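Local coordinates for putative polyketide synthase (Brevibacillus brevis, PDB 5HU7), which probably catalyses the dehydration of beta-hydroxyacyl intermediates, as the dehydratase domain of a trans-AT polyketide synthase, at residues L109-Y114 and G130-T135. Sequence-based numbering, arbitrary orientation.
Sequences LAYKIY and GMVEFT
The antiparallel beta hairpin of strands 108-115 and 125-135, in the N-terminal half of what is, by family, a double-hotdog dehydratase, brings L109 opposite V132 and Y111 opposite G130 as hydrogen-bonded pairs. L109 N reaches V132 O at 2.9 Å, almost straight (171°), and V132 N returns a bond to L109 O; Y111 N gives a similar bond to G130 O, whereas the reciprocal one, G130 N to Y111 O, is longer at 3.3 Å. With chi1 at 77°, CG of Y111 sits between its backbone N and carbonyl carbon, which folds the ring over the glycine: G130 N lies 3.4 Å above the ring plane, toward the rim, and CE2 comes 3.5 Å from G130 CA. A beta carbon on G130 would clash with this ring. CD2 of Y111 also meets CG2 of V132 at 3.9 Å, while CD1 of L109 touches CE2 of F134. On the other face M131 bends its chain to lay CE 3.7 Å from A110 CB. A serine in place of Y111 would probably open a gap over the G130 amide and beside V132. Paired amides thus hold the strands together, while Y111, V132 and F134 seat the hairpin against helix 52-65.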
ATOM      1  N   LEU A 109      15.098  -6.839  11.057  1.00 55.50           N
ATOM      2  CA  LEU A 109      14.223  -5.689  10.966  1.00 55.09           C
ATOM      3  C   LEU A 109      13.599  -5.459  12.302  1.00 55.74           C
ATOM      4  O   LEU A 109      13.405  -6.401  13.042  1.00 52.98           O
ATOM      5  CB  LEU A 109      13.082  -5.976  10.011  1.00 55.93           C
ATOM      6  CG  LEU A 109      13.443  -6.272   8.611  1.00 63.86           C
ATOM      7  CD1 LEU A 109      12.333  -7.026   7.930  1.00 65.58           C
ATOM      8  CD2 LEU A 109      13.830  -4.998   7.879  1.00 66.27           C
ATOM      9  N   ALA A 110      13.168  -4.225  12.547  1.00 52.84           N
ATOM     10  CA  ALA A 110      12.415  -3.875  13.740  1.00 50.72           C
ATOM     11  C   ALA A 110      11.016  -3.490  13.321  1.00 54.92           C
ATOM     12  O   ALA A 110      10.796  -2.981  12.224  1.00 53.10           O
ATOM     13  CB  ALA A 110      13.093  -2.728  14.453  1.00 51.57           C
ATOM     14  N   TYR A 111      10.045  -3.769  14.170  1.00 54.45           N
ATOM     15  CA  TYR A 111       8.684  -3.321  13.881  1.00 53.24           C
ATOM     16  C   TYR A 111       8.084  -2.634  15.074  1.00 55.37           C
ATOM     17  O   TYR A 111       8.486  -2.881  16.207  1.00 52.18           O
ATOM     18  CB  TYR A 111       7.775  -4.450  13.382  1.00 54.32           C
ATOM     19  CG  TYR A 111       7.279  -5.384  14.456  1.00 53.14           C
ATOM     20  CD1 TYR A 111       6.155  -5.079  15.201  1.00 54.59           C
ATOM     21  CD2 TYR A 111       7.937  -6.574  14.729  1.00 54.28           C
ATOM     22  CE1 TYR A 111       5.764  -5.871  16.275  1.00 54.43           C
ATOM     23  CE2 TYR A 111       7.539  -7.398  15.786  1.00 55.73           C
ATOM     24  CZ  TYR A 111       6.432  -7.063  16.533  1.00 61.25           C
ATOM     25  OH  TYR A 111       6.054  -7.894  17.551  1.00 69.34           O
ATOM     26  N   LYS A 112       7.102  -1.770  14.819  1.00 55.31           N
ATOM     27  CA  LYS A 112       6.336  -1.103  15.864  1.00 53.83           C
ATOM     28  C   LYS A 112       4.912  -1.019  15.447  1.00 54.64           C
ATOM     29  O   LYS A 112       4.631  -0.553  14.355  1.00 55.05           O
ATOM     30  CB  LYS A 112       6.800   0.319  16.127  1.00 57.24           C
ATOM     31  CG  LYS A 112       8.173   0.443  16.704  1.00 71.41           C
ATOM     32  CD  LYS A 112       8.336   1.770  17.467  1.00 83.25           C
ATOM     33  CE  LYS A 112       9.366   2.690  16.890  1.00 83.98           C
ATOM     34  NZ  LYS A 112      10.724   2.312  17.290  1.00 68.66           N
ATOM     35  N   ILE A 113       4.007  -1.332  16.358  1.00 51.37           N
ATOM     36  CA  ILE A 113       2.576  -1.207  16.145  1.00 49.66           C
ATOM     37  C   ILE A 113       2.227  -0.002  16.981  1.00 54.95           C
ATOM     38  O   ILE A 113       2.546   0.034  18.159  1.00 57.19           O
ATOM     39  CB  ILE A 113       1.785  -2.469  16.519  1.00 51.08           C
ATOM     40  CG1 ILE A 113       2.146  -3.621  15.569  1.00 50.43           C
ATOM     41  CG2 ILE A 113       0.280  -2.202  16.480  1.00 51.83           C
ATOM     42  CD1 ILE A 113       1.670  -5.077  16.010  1.00 55.03           C
ATOM     43  N   TYR A 114       1.618   0.998  16.384  1.00 52.90           N
ATOM     44  CA  TYR A 114       1.340   2.230  17.108  1.00 55.67           C
ATOM     45  C   TYR A 114       0.108   2.928  16.574  1.00 59.82           C
ATOM     46  O   TYR A 114      -0.322   2.650  15.465  1.00 58.66           O
ATOM     47  CB  TYR A 114       2.589   3.155  17.028  1.00 58.09           C
ATOM     48  CG  TYR A 114       2.880   3.692  15.649  1.00 56.74           C
ATOM     49  CD1 TYR A 114       3.733   3.029  14.785  1.00 57.12           C
ATOM     50  CD2 TYR A 114       2.350   4.908  15.235  1.00 58.20           C
ATOM     51  CE1 TYR A 114       4.005   3.529  13.509  1.00 56.89           C
ATOM     52  CE2 TYR A 114       2.636   5.431  13.974  1.00 59.54           C
ATOM     53  CZ  TYR A 114       3.460   4.740  13.111  1.00 66.02           C
ATOM     54  OH  TYR A 114       3.702   5.265  11.863  1.00 68.82           O
ATOM     55  N   GLY A 130       9.047  -5.406  18.238  1.00 51.53           N
ATOM     56  CA  GLY A 130       9.860  -6.601  18.213  1.00 50.24           C
ATOM     57  C   GLY A 130      10.790  -6.641  17.031  1.00 52.43           C
ATOM     58  O   GLY A 130      10.761  -5.747  16.188  1.00 49.11           O
ATOM     59  N   MET A 131      11.656  -7.643  17.000  1.00 53.00           N
ATOM     60  CA  MET A 131      12.626  -7.839  15.924  1.00 54.77           C
ATOM     61  C   MET A 131      12.193  -9.003  15.087  1.00 57.56           C
ATOM     62  O   MET A 131      11.579  -9.927  15.620  1.00 56.34           O
ATOM     63  CB  MET A 131      14.010  -8.128  16.500  1.00 59.09           C
ATOM     64  CG  MET A 131      14.509  -7.056  17.457  1.00 66.59           C
ATOM     65  SD  MET A 131      14.876  -5.510  16.616  1.00 76.07           S
ATOM     66  CE  MET A 131      14.073  -4.324  17.699  1.00 73.99           C
ATOM     67  N   VAL A 132      12.525  -8.974  13.789  1.00 54.39           N
ATOM     68  CA  VAL A 132      12.214 -10.057  12.853  1.00 53.95           C
ATOM     69  C   VAL A 132      13.378 -10.437  11.951  1.00 55.86           C
ATOM     70  O   VAL A 132      14.054  -9.564  11.441  1.00 55.68           O
ATOM     71  CB  VAL A 132      10.957  -9.742  12.023  1.00 59.14           C
ATOM     72  CG1 VAL A 132      10.681 -10.846  10.997  1.00 59.93           C
ATOM     73  CG2 VAL A 132       9.773  -9.555  12.945  1.00 58.66           C
ATOM     74  N   GLU A 133      13.573 -11.767  11.737  1.00 52.89           N
ATOM     75  CA  GLU A 133      14.546 -12.344  10.803  1.00 52.41           C
ATOM     76  C   GLU A 133      13.855 -13.317   9.881  1.00 56.99           C
ATOM     77  O   GLU A 133      12.909 -14.020  10.264  1.00 57.21           O
ATOM     78  CB  GLU A 133      15.654 -13.116  11.506  1.00 53.63           C
ATOM     79  CG  GLU A 133      16.445 -12.291  12.510  1.00 57.16           C
ATOM     80  CD  GLU A 133      17.248 -13.169  13.437  1.00 72.04           C
ATOM     81  OE1 GLU A 133      18.475 -13.313  13.230  1.00 84.61           O
ATOM     82  OE2 GLU A 133      16.621 -13.787  14.323  1.00 70.43           O
ATOM     83  N   PHE A 134      14.363 -13.373   8.676  1.00 57.48           N
ATOM     84  CA  PHE A 134      13.981 -14.289   7.611  1.00 59.88           C
ATOM     85  C   PHE A 134      15.047 -15.312   7.562  1.00 62.28           C
ATOM     86  O   PHE A 134      16.216 -14.970   7.459  1.00 63.18           O
ATOM     87  CB  PHE A 134      13.940 -13.566   6.278  1.00 64.40           C
ATOM     88  CG  PHE A 134      12.870 -12.511   6.274  1.00 66.17           C
ATOM     89  CD1 PHE A 134      11.524 -12.865   6.281  1.00 69.65           C
ATOM     90  CD2 PHE A 134      13.198 -11.175   6.199  1.00 69.99           C
ATOM     91  CE1 PHE A 134      10.536 -11.892   6.267  1.00 70.58           C
ATOM     92  CE2 PHE A 134      12.211 -10.204   6.190  1.00 74.13           C
ATOM     93  CZ  PHE A 134      10.887 -10.568   6.238  1.00 71.72           C
ATOM     94  N   THR A 135      14.679 -16.559   7.708  1.00 60.70           N
ATOM     95  CA  THR A 135      15.634 -17.638   7.746  1.00 61.82           C
ATOM     96  C   THR A 135      15.034 -18.911   7.201  1.00 66.10           C
ATOM     97  O   THR A 135      13.819 -19.070   7.212  1.00 66.52           O
ATOM     98  CB  THR A 135      16.127 -17.797   9.209  1.00 75.14           C
ATOM     99  OG1 THR A 135      17.242 -18.703   9.242  1.00 84.55           O
ATOM    100  CG2 THR A 135      15.023 -18.242  10.161  1.00 67.03           C
TER